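Local atomic coordinates of probable leucine/isoleucine/valine-binding protein (Rhodopirellula baltica, PDB entry 4KV7), a protein that probably binds leucine, isoleucine, valine or a related small ligand as the periplasmic binding component of an ABC transport system. Residues N36-I41 against L59-L64; A43-A48 against I312-V317; I132-S137 against S303-I308. The protein carries 1 engineered substitution. One frame throughout, in Å; residues are numbered along the deposited sequence.

From the N terminus, the chain first doubles back on itself in contact 1, where 36-41 on helix 31-50 lies against 59-64 on the strand that follows. Before that loop has closed, the next turns of the same helix open contact 2, so the two cross; 43-48 finds its mate, 312-317, only far along the chain. Contact 3 is nested inside that long loop, running from the connection 132-137 to 303-308, and follows contact 1 in series. Helix 301-319 serves both contacts 2 and 3. Together they tie the first beta-alpha-beta unit to a late helix, and that helix to the connection leading toward helix 138-151.

Contact 1 of 3, residues N36-I41 against L59-L64; sequences NMRHGI and LKLIAL
Arg38 stretches its side chain over Leu61 and Ala63, its CG against Leu61 and its CD and NE beside Ala63, the two side chains that the strand turns toward the helix. The pairing belongs to a beta-alpha-beta crossover, strand 16-24, helix 31-50 and strand 57-65, whose two strands are parallel neighbours; the helix runs back almost antiparallel to 59-64, at 173°, with the short axes 10.6 Å apart. Such units build the alpha/beta lobes of periplasmic binding proteins.

With CG anti to the backbone N (chi1 173°) and the chain extended as far as NE, Arg38 passes obliquely across Leu61, its CG lying 4.0 Å from Leu61 CD2. Further out, the CB of Ala63 sits at the edge of the guanidinium, near its plane and 3.8 Å from Arg38 NE. One helical turn later, Ile41 meets the same methyl of Leu61: Ile41 CG2 is 4.2 Å from Leu61 CD2, the two side chains crossing at about a right angle. Leu61 CD2 is thus shared between an arginine methylene and an isoleucine branch. Met22 on strand 16-24 touches both Arg38 and Ile41, so the helix rests on both strands of its unit, while Met37, a selenomethionine, packs against Val302 and Glu305 of helix 301-319.

No direct hydrogen bond joins helix and strand. A water makes the polar link, accepting from Arg38 NE at 2.9 Å and donating to the backbone carbonyl of the strand, with 3.1 Å between the water oxygen and Leu61 O.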
loop_
_atom_site.group_PDB
_atom_site.type_symbol
_atom_site.label_atom_id
_atom_site.label_comp_id
_atom_site.label_asym_id
_atom_site.label_seq_id
_atom_site.Cartn_x
_atom_site.Cartn_y
_atom_site.Cartn_z
ATOM N N ASN A 36 -8.096 7.472 1.172
ATOM C CA ASN A 36 -8.463 6.361 2.031
ATOM C C ASN A 36 -7.413 5.978 3.055
ATOM O O ASN A 36 -7.775 5.572 4.161
ATOM C CB ASN A 36 -8.975 5.192 1.201
ATOM C CG ASN A 36 -10.350 5.479 0.649
ATOM O OD1 ASN A 36 -11.330 5.478 1.388
ATOM N ND2 ASN A 36 -10.429 5.805 -0.633
HETATM N N MSE A 37 -6.134 6.155 2.729
HETATM C CA MSE A 37 -5.097 5.999 3.743
HETATM C C MSE A 37 -5.313 7.018 4.857
HETATM O O MSE A 37 -5.230 6.685 6.048
HETATM C CB MSE A 37 -3.703 6.196 3.144
HETATM C CG MSE A 37 -3.057 4.947 2.577
HETATM SE SE MSE A 37 -2.822 3.513 3.890
HETATM C CE MSE A 37 -1.334 4.197 4.916
ATOM N N ARG A 38 -5.578 8.265 4.480
ATOM C CA ARG A 38 -5.839 9.310 5.450
ATOM C C ARG A 38 -7.048 8.968 6.316
ATOM O O ARG A 38 -6.985 9.100 7.535
ATOM C CB ARG A 38 -6.028 10.655 4.747
ATOM C CG ARG A 38 -6.464 11.776 5.683
ATOM C CD ARG A 38 -6.446 13.117 4.966
ATOM N NE ARG A 38 -6.880 14.231 5.800
ATOM C CZ ARG A 38 -8.150 14.560 5.991
ATOM N NH1 ARG A 38 -9.125 13.856 5.436
ATOM N NH2 ARG A 38 -8.458 15.598 6.754
ATOM N N HIS A 39 -8.146 8.526 5.710
ATOM C CA HIS A 39 -9.314 8.155 6.498
ATOM C C HIS A 39 -9.010 7.041 7.499
ATOM O O HIS A 39 -9.505 7.069 8.626
ATOM C CB HIS A 39 -10.481 7.739 5.608
ATOM C CG HIS A 39 -11.181 8.885 4.947
ATOM N ND1 HIS A 39 -11.473 10.059 5.606
ATOM C CD2 HIS A 39 -11.669 9.022 3.692
ATOM C CE1 HIS A 39 -12.106 10.874 4.779
ATOM N NE2 HIS A 39 -12.243 10.267 3.616
ATOM N N GLY A 40 -8.240 6.038 7.086
ATOM C CA GLY A 40 -7.910 4.943 7.987
ATOM C C GLY A 40 -7.119 5.410 9.197
ATOM O O GLY A 40 -7.412 5.021 10.332
ATOM N N ILE A 41 -6.117 6.250 8.951
ATOM C CA ILE A 41 -5.340 6.833 10.039
ATOM C C ILE A 41 -6.239 7.669 10.953
ATOM O O ILE A 41 -6.172 7.567 12.183
ATOM C CB ILE A 41 -4.183 7.700 9.485
ATOM C CG1 ILE A 41 -3.121 6.817 8.829
ATOM C CG2 ILE A 41 -3.574 8.580 10.583
ATOM C CD1 ILE A 41 -2.183 6.184 9.811
ATOM N N LEU A 59 -3.995 13.967 19.323
ATOM C CA LEU A 59 -3.429 13.555 18.052
ATOM C C LEU A 59 -3.880 14.505 16.960
ATOM O O LEU A 59 -5.045 14.897 16.916
ATOM C CB LEU A 59 -3.894 12.145 17.720
ATOM C CG LEU A 59 -3.402 11.044 18.655
ATOM C CD1 LEU A 59 -4.223 9.780 18.459
ATOM C CD2 LEU A 59 -1.922 10.767 18.424
ATOM N N LYS A 60 -2.958 14.875 16.080
ATOM C CA LYS A 60 -3.300 15.725 14.948
ATOM C C LYS A 60 -2.534 15.239 13.738
ATOM O O LYS A 60 -1.330 14.986 13.821
ATOM C CB LYS A 60 -2.935 17.183 15.227
ATOM C CG LYS A 60 -3.287 18.133 14.081
ATOM C CD LYS A 60 -2.880 19.573 14.395
ATOM C CE LYS A 60 -3.237 20.512 13.250
ATOM N NZ LYS A 60 -4.712 20.688 13.119
ATOM N N LEU A 61 -3.235 15.090 12.620
ATOM C CA LEU A 61 -2.598 14.736 11.363
ATOM C C LEU A 61 -2.570 15.946 10.448
ATOM O O LEU A 61 -3.618 16.541 10.171
ATOM C CB LEU A 61 -3.367 13.618 10.671
ATOM C CG LEU A 61 -2.759 13.123 9.351
ATOM C CD1 LEU A 61 -1.461 12.364 9.595
ATOM C CD2 LEU A 61 -3.749 12.236 8.598
ATOM N N ILE A 62 -1.375 16.332 10.012
ATOM C CA ILE A 62 -1.217 17.391 9.021
ATOM C C ILE A 62 -0.975 16.697 7.690
ATOM O O ILE A 62 0.096 16.123 7.457
ATOM C CB ILE A 62 -0.049 18.315 9.374
ATOM C CG1 ILE A 62 -0.279 18.917 10.762
ATOM C CG2 ILE A 62 0.112 19.401 8.313
ATOM C CD1 ILE A 62 0.888 19.720 11.297
ATOM N N ALA A 63 -2.001 16.684 6.841
ATOM C CA ALA A 63 -1.964 15.951 5.581
ATOM C C ALA A 63 -1.920 16.917 4.408
ATOM O O ALA A 63 -2.845 17.709 4.214
ATOM C CB ALA A 63 -3.169 15.034 5.470
ATOM N N LEU A 64 -0.835 16.851 3.645
ATOM C CA LEU A 64 -0.610 17.732 2.511
ATOM C C LEU A 64 -0.740 16.919 1.227
ATOM O O LEU A 64 -0.286 15.778 1.157
ATOM C CB LEU A 64 0.781 18.354 2.603
ATOM C CG LEU A 64 1.084 19.102 3.908
ATOM C CD1 LEU A 64 2.468 19.737 3.878
ATOM C CD2 LEU A 64 0.021 20.150 4.223
HETATM O O HOH W 1 -5.624 15.559 8.077
#

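Contact 2 of 3, residues A43-A48 against I312-V317; sequences AAFDEA and ILVKAV
The ring of Phe45 is sandwiched between two residues of its own beta-alpha-beta unit and met at the edge by the other helix. Over one face lies the CG2 methyl of Ile41; over the opposite face comes Leu59 CD1, 3.8 Å from Phe45 CD1. At the edge, near the ring plane, a methyl of Leu313 approaches the far end of the ring, with Leu313 CD2 4.0 Å from Phe45 CZ and nearly as close to CE1. Val314 reaches the ring obliquely and more loosely, its CG2 4.5 Å from Phe45 CD1.

Phe45 does not start out pointing at its partner. Its CG stands anti to the carbonyl carbon (chi1 -75°), and from there the ring leans across so that its end comes nearer to Leu313.

This is helix-to-helix packing within one alpha/beta lobe of the periplasmic binding protein fold, bringing helix 31-50, from the start of the chain, beside helix 301-319, from its last third. The two short axes diverge by 41° and come within 10.6 Å. Leu313 also touches Phe113 on strand 112-113, so this helix, too, packs on the sheet of the lobe.

A turn along from the ring, the small Ala48 faces Val314 directly. The backbones come nearest at this point, 7.5 Å between Ala48 CA and Val314 CA, and Ala48 CB lies 4.2 Å from Val314 CG2. Beside this apolar seam, Glu47 OE1 is hydrogen-bonded to Tyr307 OH of helix 301-319, while its OE2 forms a salt bridge with Lys51, just beyond its own helix.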
loop_
_atom_site.group_PDB
_atom_site.type_symbol
_atom_site.label_atom_id
_atom_site.label_comp_id
_atom_site.label_asym_id
_atom_site.label_seq_id
_atom_site.Cartn_x
_atom_site.Cartn_y
_atom_site.Cartn_z
ATOM N N ALA A 43 -9.444 7.446 11.404
ATOM C CA ALA A 43 -10.370 6.596 12.147
ATOM C C ALA A 43 -9.661 5.984 13.359
ATOM O O ALA A 43 -10.235 5.889 14.449
ATOM C CB ALA A 43 -10.944 5.511 11.258
ATOM N N ALA A 44 -8.405 5.579 13.168
ATOM C CA ALA A 44 -7.600 5.072 14.286
ATOM C C ALA A 44 -7.392 6.161 15.342
ATOM O O ALA A 44 -7.489 5.907 16.539
ATOM C CB ALA A 44 -6.266 4.534 13.797
ATOM N N PHE A 45 -7.101 7.379 14.897
ATOM C CA PHE A 45 -6.891 8.468 15.846
ATOM C C PHE A 45 -8.190 8.794 16.583
ATOM O O PHE A 45 -8.171 9.059 17.775
ATOM C CB PHE A 45 -6.365 9.721 15.138
ATOM C CG PHE A 45 -4.907 9.658 14.728
ATOM C CD1 PHE A 45 -4.142 8.506 14.890
ATOM C CD2 PHE A 45 -4.305 10.784 14.167
ATOM C CE1 PHE A 45 -2.799 8.494 14.512
ATOM C CE2 PHE A 45 -2.975 10.768 13.792
ATOM C CZ PHE A 45 -2.225 9.623 13.959
ATOM N N ASP A 46 -9.313 8.772 15.865
ATOM C CA ASP A 46 -10.630 8.996 16.460
ATOM C C ASP A 46 -10.931 7.987 17.562
ATOM O O ASP A 46 -11.416 8.336 18.642
ATOM C CB ASP A 46 -11.702 8.924 15.367
ATOM C CG ASP A 46 -13.064 9.362 15.850
ATOM O OD1 ASP A 46 -13.211 10.559 16.174
ATOM O OD2 ASP A 46 -13.987 8.519 15.897
ATOM N N GLU A 47 -10.633 6.725 17.273
ATOM C CA GLU A 47 -10.838 5.658 18.236
ATOM C C GLU A 47 -9.951 5.836 19.464
ATOM O O GLU A 47 -10.402 5.646 20.600
ATOM C CB GLU A 47 -10.552 4.305 17.590
ATOM C CG GLU A 47 -10.630 3.165 18.580
ATOM C CD GLU A 47 -10.241 1.835 17.980
ATOM O OE1 GLU A 47 -9.484 1.842 16.997
ATOM O OE2 GLU A 47 -10.697 0.791 18.494
ATOM N N ALA A 48 -8.690 6.194 19.232
ATOM C CA ALA A 48 -7.753 6.386 20.334
ATOM C C ALA A 48 -8.239 7.492 21.267
ATOM O O ALA A 48 -8.096 7.387 22.482
ATOM C CB ALA A 48 -6.357 6.689 19.817
ATOM N N ILE A 312 -0.763 0.727 15.105
ATOM C CA ILE A 312 0.610 0.419 15.492
ATOM C C ILE A 312 1.316 1.648 16.056
ATOM O O ILE A 312 2.004 1.566 17.075
ATOM C CB ILE A 312 1.412 -0.175 14.320
ATOM C CG1 ILE A 312 0.780 -1.494 13.866
ATOM C CG2 ILE A 312 2.872 -0.379 14.712
ATOM C CD1 ILE A 312 1.328 -2.014 12.558
ATOM N N LEU A 313 1.128 2.786 15.402
ATOM C CA LEU A 313 1.694 4.042 15.878
ATOM C C LEU A 313 1.230 4.362 17.296
ATOM O O LEU A 313 2.046 4.688 18.170
ATOM C CB LEU A 313 1.309 5.180 14.939
ATOM C CG LEU A 313 1.827 6.555 15.351
ATOM C CD1 LEU A 313 3.347 6.593 15.339
ATOM C CD2 LEU A 313 1.235 7.613 14.439
ATOM N N VAL A 314 -0.077 4.256 17.536
ATOM C CA VAL A 314 -0.619 4.525 18.863
ATOM C C VAL A 314 -0.062 3.555 19.901
ATOM O O VAL A 314 0.317 3.969 20.997
ATOM C CB VAL A 314 -2.169 4.522 18.841
ATOM C CG1 VAL A 314 -2.739 4.489 20.252
ATOM C CG2 VAL A 314 -2.694 5.734 18.059
ATOM N N LYS A 315 0.003 2.273 19.556
ATOM C CA LYS A 315 0.608 1.285 20.442
ATOM C C LYS A 315 2.042 1.677 20.812
ATOM O O LYS A 315 2.421 1.643 21.986
ATOM C CB LYS A 315 0.574 -0.101 19.791
ATOM C CG LYS A 315 1.126 -1.229 20.663
ATOM C CD LYS A 315 0.916 -2.586 19.991
ATOM C CE LYS A 315 1.435 -3.744 20.826
ATOM N NZ LYS A 315 0.531 -4.026 21.982
ATOM N N ALA A 316 2.834 2.077 19.824
ATOM C CA ALA A 316 4.199 2.515 20.100
ATOM C C ALA A 316 4.219 3.751 21.000
ATOM O O ALA A 316 4.974 3.808 21.969
ATOM C CB ALA A 316 4.957 2.784 18.800
ATOM N N VAL A 317 3.395 4.742 20.687
ATOM C CA VAL A 317 3.376 5.965 21.488
ATOM C C VAL A 317 2.978 5.683 22.942
ATOM O O VAL A 317 3.567 6.243 23.870
ATOM C CB VAL A 317 2.472 7.045 20.855
ATOM C CG1 VAL A 317 2.319 8.236 21.788
ATOM C CG2 VAL A 317 3.047 7.486 19.513
#

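Contact 3 of 3, residues I132-S137 against S303-I308; sequences INYRAS and SLEGYI
Arg135 holds the carboxylate of Glu305 side-on, one nitrogen to each oxygen, in a fully buried salt bridge. The NE bond to Glu305 OE2 is 2.8 Å long and almost straight at 175°; the second, also 2.8 Å, runs from Arg135 NH1 to the syn lone pair of Glu305 OE1 and is more bent. The two planes are nearly coplanar, 28° apart. Glu305 reaches out extended, whereas Arg135, its CG between the backbone N and the carbonyl carbon (chi1 57°), bends to bring its edge round. Phe116 adds a cation-pi contact to the guanidinium.

The other close-fitting point is apolar: Ile308 CG2 sits over the centre of one face of the Tyr134 ring in a CH-pi contact, 3.8 Å from Tyr134 CE1. The hydroxyl of Tyr134 hydrogen-bonds to Val272 O. Between these two tight points the fit is looser: Glu305 CG comes obliquely to Tyr134 CD2 at 4.3 Å. No touching side chain faces solvent.

With an alanine in place of Arg135 both bonds go, and the buried carboxylate of Glu305 would probably be left without a charge to balance it and able to turn.

Strand 131-132 ends one lobe's sheet and helix 138-151 leads into the other, so 132-137 is consistent with an interlobe crossover, here pinned to helix 301-319, as in the hinge of type I periplasmic binding proteins.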
loop_
_atom_site.group_PDB
_atom_site.type_symbol
_atom_site.label_atom_id
_atom_site.label_comp_id
_atom_site.label_asym_id
_atom_site.label_seq_id
_atom_site.Cartn_x
_atom_site.Cartn_y
_atom_site.Cartn_z
ATOM N N ILE A 132 10.389 2.735 8.589
ATOM C CA ILE A 132 9.837 1.580 9.284
ATOM C C ILE A 132 8.498 1.252 8.651
ATOM O O ILE A 132 7.636 2.121 8.509
ATOM C CB ILE A 132 9.685 1.849 10.788
ATOM C CG1 ILE A 132 11.055 2.183 11.388
ATOM C CG2 ILE A 132 9.069 0.651 11.490
ATOM C CD1 ILE A 132 11.049 2.398 12.888
ATOM N N ASN A 133 8.348 -0.002 8.239
ATOM C CA ASN A 133 7.227 -0.436 7.419
ATOM C C ASN A 133 6.311 -1.407 8.140
ATOM O O ASN A 133 6.766 -2.222 8.941
ATOM C CB ASN A 133 7.759 -1.117 6.156
ATOM C CG ASN A 133 8.722 -0.236 5.396
ATOM O OD1 ASN A 133 8.342 0.826 4.899
ATOM N ND2 ASN A 133 9.978 -0.674 5.287
ATOM N N TYR A 134 5.017 -1.318 7.839
ATOM C CA TYR A 134 4.058 -2.357 8.200
ATOM C C TYR A 134 3.999 -3.465 7.136
ATOM O O TYR A 134 4.144 -4.646 7.443
ATOM C CB TYR A 134 2.634 -1.776 8.446
ATOM C CG TYR A 134 1.594 -2.849 8.218
ATOM C CD1 TYR A 134 1.473 -3.912 9.100
ATOM C CD2 TYR A 134 0.795 -2.848 7.082
ATOM C CE1 TYR A 134 0.582 -4.951 8.866
ATOM C CE2 TYR A 134 -0.100 -3.877 6.836
ATOM C CZ TYR A 134 -0.202 -4.929 7.731
ATOM O OH TYR A 134 -1.074 -5.979 7.507
ATOM N N ARG A 135 3.756 -3.073 5.891
ATOM C CA ARG A 135 3.272 -4.000 4.867
ATOM C C ARG A 135 4.340 -4.850 4.207
ATOM O O ARG A 135 5.501 -4.465 4.096
ATOM C CB ARG A 135 2.505 -3.242 3.779
ATOM C CG ARG A 135 3.313 -2.128 3.112
ATOM C CD ARG A 135 3.027 -1.979 1.619
ATOM N NE ARG A 135 1.669 -1.506 1.370
ATOM C CZ ARG A 135 1.071 -1.512 0.188
ATOM N NH1 ARG A 135 -0.179 -1.088 0.086
ATOM N NH2 ARG A 135 1.711 -1.947 -0.889
ATOM N N ALA A 136 3.901 -6.009 3.727
ATOM C CA ALA A 136 4.693 -6.848 2.843
ATOM C C ALA A 136 5.103 -6.058 1.606
ATOM O O ALA A 136 4.506 -5.027 1.270
ATOM C CB ALA A 136 3.879 -8.072 2.440
ATOM N N SER A 137 6.118 -6.560 0.920
ATOM C CA SER A 137 6.730 -5.878 -0.209
ATOM C C SER A 137 6.169 -6.310 -1.560
ATOM O O SER A 137 5.488 -7.335 -1.668
ATOM C CB SER A 137 8.226 -6.164 -0.203
ATOM O OG SER A 137 8.433 -7.511 -0.601
ATOM N N SER A 303 -8.110 1.845 3.402
ATOM C CA SER A 303 -8.317 2.415 4.724
ATOM C C SER A 303 -8.040 1.417 5.839
ATOM O O SER A 303 -7.644 1.823 6.925
ATOM C CB SER A 303 -9.695 3.055 4.881
ATOM O OG SER A 303 -10.739 2.136 4.639
ATOM N N LEU A 304 -8.235 0.120 5.595
ATOM C CA LEU A 304 -7.846 -0.873 6.585
ATOM C C LEU A 304 -6.345 -0.800 6.835
ATOM O O LEU A 304 -5.905 -0.842 7.983
ATOM C CB LEU A 304 -8.270 -2.272 6.141
ATOM C CG LEU A 304 -7.776 -3.441 6.994
ATOM C CD1 LEU A 304 -8.182 -3.264 8.461
ATOM C CD2 LEU A 304 -8.350 -4.731 6.455
ATOM N N GLU A 305 -5.543 -0.662 5.778
ATOM C CA GLU A 305 -4.108 -0.481 5.972
ATOM C C GLU A 305 -3.799 0.792 6.777
ATOM O O GLU A 305 -2.958 0.769 7.673
ATOM C CB GLU A 305 -3.361 -0.485 4.635
ATOM C CG GLU A 305 -1.851 -0.416 4.779
ATOM C CD GLU A 305 -1.106 -0.604 3.470
ATOM O OE1 GLU A 305 -1.742 -0.942 2.442
ATOM O OE2 GLU A 305 0.130 -0.399 3.459
ATOM N N GLY A 306 -4.470 1.896 6.461
ATOM C CA GLY A 306 -4.244 3.129 7.198
ATOM C C GLY A 306 -4.592 2.980 8.671
ATOM O O GLY A 306 -3.874 3.458 9.559
ATOM N N TYR A 307 -5.694 2.293 8.941
ATOM C CA TYR A 307 -6.113 2.017 10.305
ATOM C C TYR A 307 -5.069 1.191 11.059
ATOM O O TYR A 307 -4.754 1.477 12.213
ATOM C CB TYR A 307 -7.486 1.334 10.308
ATOM C CG TYR A 307 -7.945 0.925 11.681
ATOM C CD1 TYR A 307 -8.518 1.849 12.544
ATOM C CD2 TYR A 307 -7.794 -0.386 12.123
ATOM C CE1 TYR A 307 -8.927 1.477 13.811
ATOM C CE2 TYR A 307 -8.209 -0.765 13.381
ATOM C CZ TYR A 307 -8.763 0.167 14.221
ATOM O OH TYR A 307 -9.157 -0.255 15.471
ATOM N N ILE A 308 -4.536 0.160 10.413
ATOM C CA ILE A 308 -3.481 -0.668 11.001
ATOM C C ILE A 308 -2.244 0.162 11.329
ATOM O O ILE A 308 -1.689 0.052 12.428
ATOM C CB ILE A 308 -3.118 -1.830 10.068
ATOM C CG1 ILE A 308 -4.256 -2.845 10.077
ATOM C CG2 ILE A 308 -1.790 -2.477 10.479
ATOM C CD1 ILE A 308 -4.218 -3.864 8.957
#